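Local coordinates for protein phosphoserine aminotransferase (Bacillus alcalophilus, PDB 1W23) that catalyses the reversible, pyridoxal-phosphate-dependent transamination that interconverts 3-phosphohydroxypyruvate and phosphoserine in serine biosynthesis, at residues A[70-75]-A[224-229]. Numbering follows the deposited sequence.
Sequences LFLQGG and LQYATH. With PLP (pyridoxal-5'-phosphate), chain J.
One face of the His229 imidazole is taken by a methyl of Leu72, and the other has Thr228 CB toward its rim. The methyl meets the criteria for a CH-pi contact: Leu72 CD2 lies 3.7 Å from the centroid of the His229 ring, 21° off the ring normal. Its shortest approach is to His229 CG, at 3.5 Å, which places it nearer the CB end of the imidazole than its centre. The Tyr226 ring is met differently. Leu70 CD1 comes up at its edge, close to the ring plane, 4.0 Å from Tyr226 CD2, the two side chains crossing at about a right angle; Leu72 CD1 approaches the same ring obliquely and more distantly. The two methyls of Leu70 thus divide their work, since CD2 rests 3.8 Å from the backbone O of His229. Chi1 of His229 (-58°) places the imidazole on the strand side, with CG anti to the carbonyl carbon, and chi2 (-72°) turns a face to Leu72. A hydrogen bond from NE2 to Met223 O, in the chain leading into the helix, helps hold that ring rotation. Replacing His229 by an alanine is likely to open a gap beside Leu72 CD2 and leave Met223 O without this partner. Tyr226 is held at its far end too, its OH hydrogen-bonded to Gln79 OE1. The contact therefore seats the first turn of helix 226-231 against strand 67-72, an outermost strand of the chain's seven-stranded mixed sheet. Beyond the strand, the chain runs through Gly74 to Gly75 of the pyridoxal-phosphate pocket, whose CA is 3.3 Å from cofactor O3P. Leu70 and Leu72 pair through their backbones with Val206 and Thr204 of neighbouring strand 204-209, while Met82 and Leu83 of helix 75-87 pack on Tyr226.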
loop_
_atom_site.group_PDB
_atom_site.type_symbol
_atom_site.label_atom_id
_atom_site.label_comp_id
_atom_site.label_asym_id
_atom_site.label_seq_id
_atom_site.Cartn_x
_atom_site.Cartn_y
_atom_site.Cartn_z
ATOM N N LEU A 70 -6.857 5.335 -11.641
ATOM C CA LEU A 70 -5.901 4.341 -11.170
ATOM C C LEU A 70 -5.890 4.321 -9.655
ATOM O O LEU A 70 -6.000 5.374 -9.008
ATOM C CB LEU A 70 -4.498 4.621 -11.675
ATOM C CG LEU A 70 -4.348 4.848 -13.167
ATOM C CD1 LEU A 70 -2.881 5.155 -13.496
ATOM C CD2 LEU A 70 -4.788 3.659 -13.987
ATOM N N PHE A 71 -5.694 3.121 -9.097
ATOM C CA PHE A 71 -5.503 2.895 -7.671
ATOM C C PHE A 71 -4.114 2.274 -7.513
ATOM O O PHE A 71 -3.929 1.104 -7.838
ATOM C CB PHE A 71 -6.551 1.973 -7.093
ATOM C CG PHE A 71 -7.985 2.462 -7.193
ATOM C CD1 PHE A 71 -9.001 1.591 -7.456
ATOM C CD2 PHE A 71 -8.312 3.814 -7.010
ATOM C CE1 PHE A 71 -10.315 2.020 -7.548
ATOM C CE2 PHE A 71 -9.628 4.224 -7.120
ATOM C CZ PHE A 71 -10.638 3.340 -7.355
ATOM N N LEU A 72 -3.157 3.055 -7.017
ATOM C CA LEU A 72 -1.748 2.650 -6.934
ATOM C C LEU A 72 -1.287 2.620 -5.493
ATOM O O LEU A 72 -1.777 3.371 -4.635
ATOM C CB LEU A 72 -0.872 3.609 -7.740
ATOM C CG LEU A 72 -1.246 3.722 -9.219
ATOM C CD1 LEU A 72 -0.234 4.628 -9.911
ATOM C CD2 LEU A 72 -1.307 2.381 -9.907
ATOM N N GLN A 73 -0.289 1.817 -5.230
ATOM C CA GLN A 73 0.448 1.845 -3.962
ATOM C C GLN A 73 1.546 2.880 -4.048
ATOM O O GLN A 73 1.964 3.290 -5.147
ATOM C CB GLN A 73 0.987 0.463 -3.652
ATOM C CG GLN A 73 -0.066 -0.615 -3.488
ATOM C CD GLN A 73 0.558 -1.941 -3.070
ATOM O OE1 GLN A 73 1.149 -2.019 -1.979
ATOM N NE2 GLN A 73 0.424 -2.973 -3.907
ATOM N N GLY A 74 2.057 3.281 -2.874
ATOM C CA GLY A 74 3.286 4.068 -2.774
ATOM C C GLY A 74 3.142 5.450 -2.252
ATOM O O GLY A 74 4.131 6.166 -1.991
ATOM N N GLY A 75 1.904 5.931 -2.087
ATOM C CA GLY A 75 1.611 7.274 -1.621
ATOM C C GLY A 75 1.750 8.314 -2.698
ATOM O O GLY A 75 2.247 8.077 -3.816
ATOM N N LEU A 224 6.535 0.985 -12.708
ATOM C CA LEU A 224 6.642 2.439 -12.680
ATOM C C LEU A 224 6.089 3.098 -13.935
ATOM O O LEU A 224 6.147 4.340 -14.011
ATOM C CB LEU A 224 8.066 2.888 -12.378
ATOM C CG LEU A 224 8.522 2.513 -10.940
ATOM C CD1 LEU A 224 10.021 2.550 -10.807
ATOM C CD2 LEU A 224 7.848 3.465 -9.957
ATOM N N GLN A 225 5.567 2.341 -14.870
ATOM C CA GLN A 225 4.863 2.861 -16.065
ATOM C C GLN A 225 3.412 3.091 -15.785
ATOM O O GLN A 225 2.740 2.148 -15.377
ATOM C CB GLN A 225 4.997 1.893 -17.269
ATOM C CG GLN A 225 6.409 1.664 -17.684
ATOM C CD GLN A 225 6.549 1.091 -19.022
ATOM O OE1 GLN A 225 5.567 0.971 -19.756
ATOM N NE2 GLN A 225 7.777 0.770 -19.305
ATOM N N TYR A 226 2.894 4.288 -16.045
ATOM C CA TYR A 226 1.422 4.418 -15.968
ATOM C C TYR A 226 0.726 3.443 -16.923
ATOM O O TYR A 226 -0.343 2.918 -16.583
ATOM C CB TYR A 226 0.915 5.843 -16.218
ATOM C CG TYR A 226 1.348 6.782 -15.122
ATOM C CD1 TYR A 226 2.369 7.681 -15.300
ATOM C CD2 TYR A 226 0.735 6.761 -13.877
ATOM C CE1 TYR A 226 2.771 8.534 -14.288
ATOM C CE2 TYR A 226 1.152 7.598 -12.846
ATOM C CZ TYR A 226 2.178 8.504 -13.056
ATOM O OH TYR A 226 2.617 9.337 -12.084
ATOM N N ALA A 227 1.312 3.203 -18.104
ATOM C CA ALA A 227 0.689 2.318 -19.081
ATOM C C ALA A 227 0.422 0.949 -18.495
ATOM O O ALA A 227 -0.629 0.324 -18.840
ATOM C CB ALA A 227 1.568 2.259 -20.342
ATOM N N THR A 228 1.262 0.405 -17.645
ATOM C CA THR A 228 1.050 -0.914 -17.037
ATOM C C THR A 228 -0.255 -0.945 -16.304
ATOM O O THR A 228 -1.049 -1.901 -16.411
ATOM C CB THR A 228 2.230 -1.218 -16.075
ATOM O OG1 THR A 228 3.437 -1.291 -16.840
ATOM C CG2 THR A 228 2.022 -2.500 -15.308
ATOM N N HIS A 229 -0.472 0.096 -15.506
ATOM C CA HIS A 229 -1.637 0.151 -14.637
ATOM C C HIS A 229 -2.906 0.528 -15.408
ATOM O O HIS A 229 -3.998 0.059 -15.090
ATOM C CB HIS A 229 -1.363 1.117 -13.468
ATOM C CG HIS A 229 -0.135 0.656 -12.720
ATOM N ND1 HIS A 229 -0.177 -0.481 -11.920
ATOM C CD2 HIS A 229 1.134 1.157 -12.728
ATOM C CE1 HIS A 229 1.052 -0.635 -11.439
ATOM N NE2 HIS A 229 1.864 0.332 -11.885
HETATM N N1 PLP J . 1.409 15.834 -0.887
HETATM C C2 PLP J . 0.577 16.470 0.019
HETATM C C2A PLP J . -0.076 17.720 -0.441
HETATM C C3 PLP J . 0.383 15.923 1.277
HETATM O O3 PLP J . -0.426 16.514 2.127
HETATM C C4 PLP J . 1.067 14.706 1.644
HETATM C C4A PLP J . 0.791 14.099 2.973
HETATM C C5 PLP J . 1.891 14.089 0.688
HETATM C C6 PLP J . 2.059 14.687 -0.550
HETATM C C5A PLP J . 2.668 12.838 0.978
HETATM O O4P PLP J . 1.757 11.682 0.871
HETATM P P PLP J . 2.326 10.192 1.219
HETATM O O1P PLP J . 2.746 10.219 2.656
HETATM O O2P PLP J . 3.496 9.937 0.281
HETATM O O3P PLP J . 1.116 9.332 0.890
#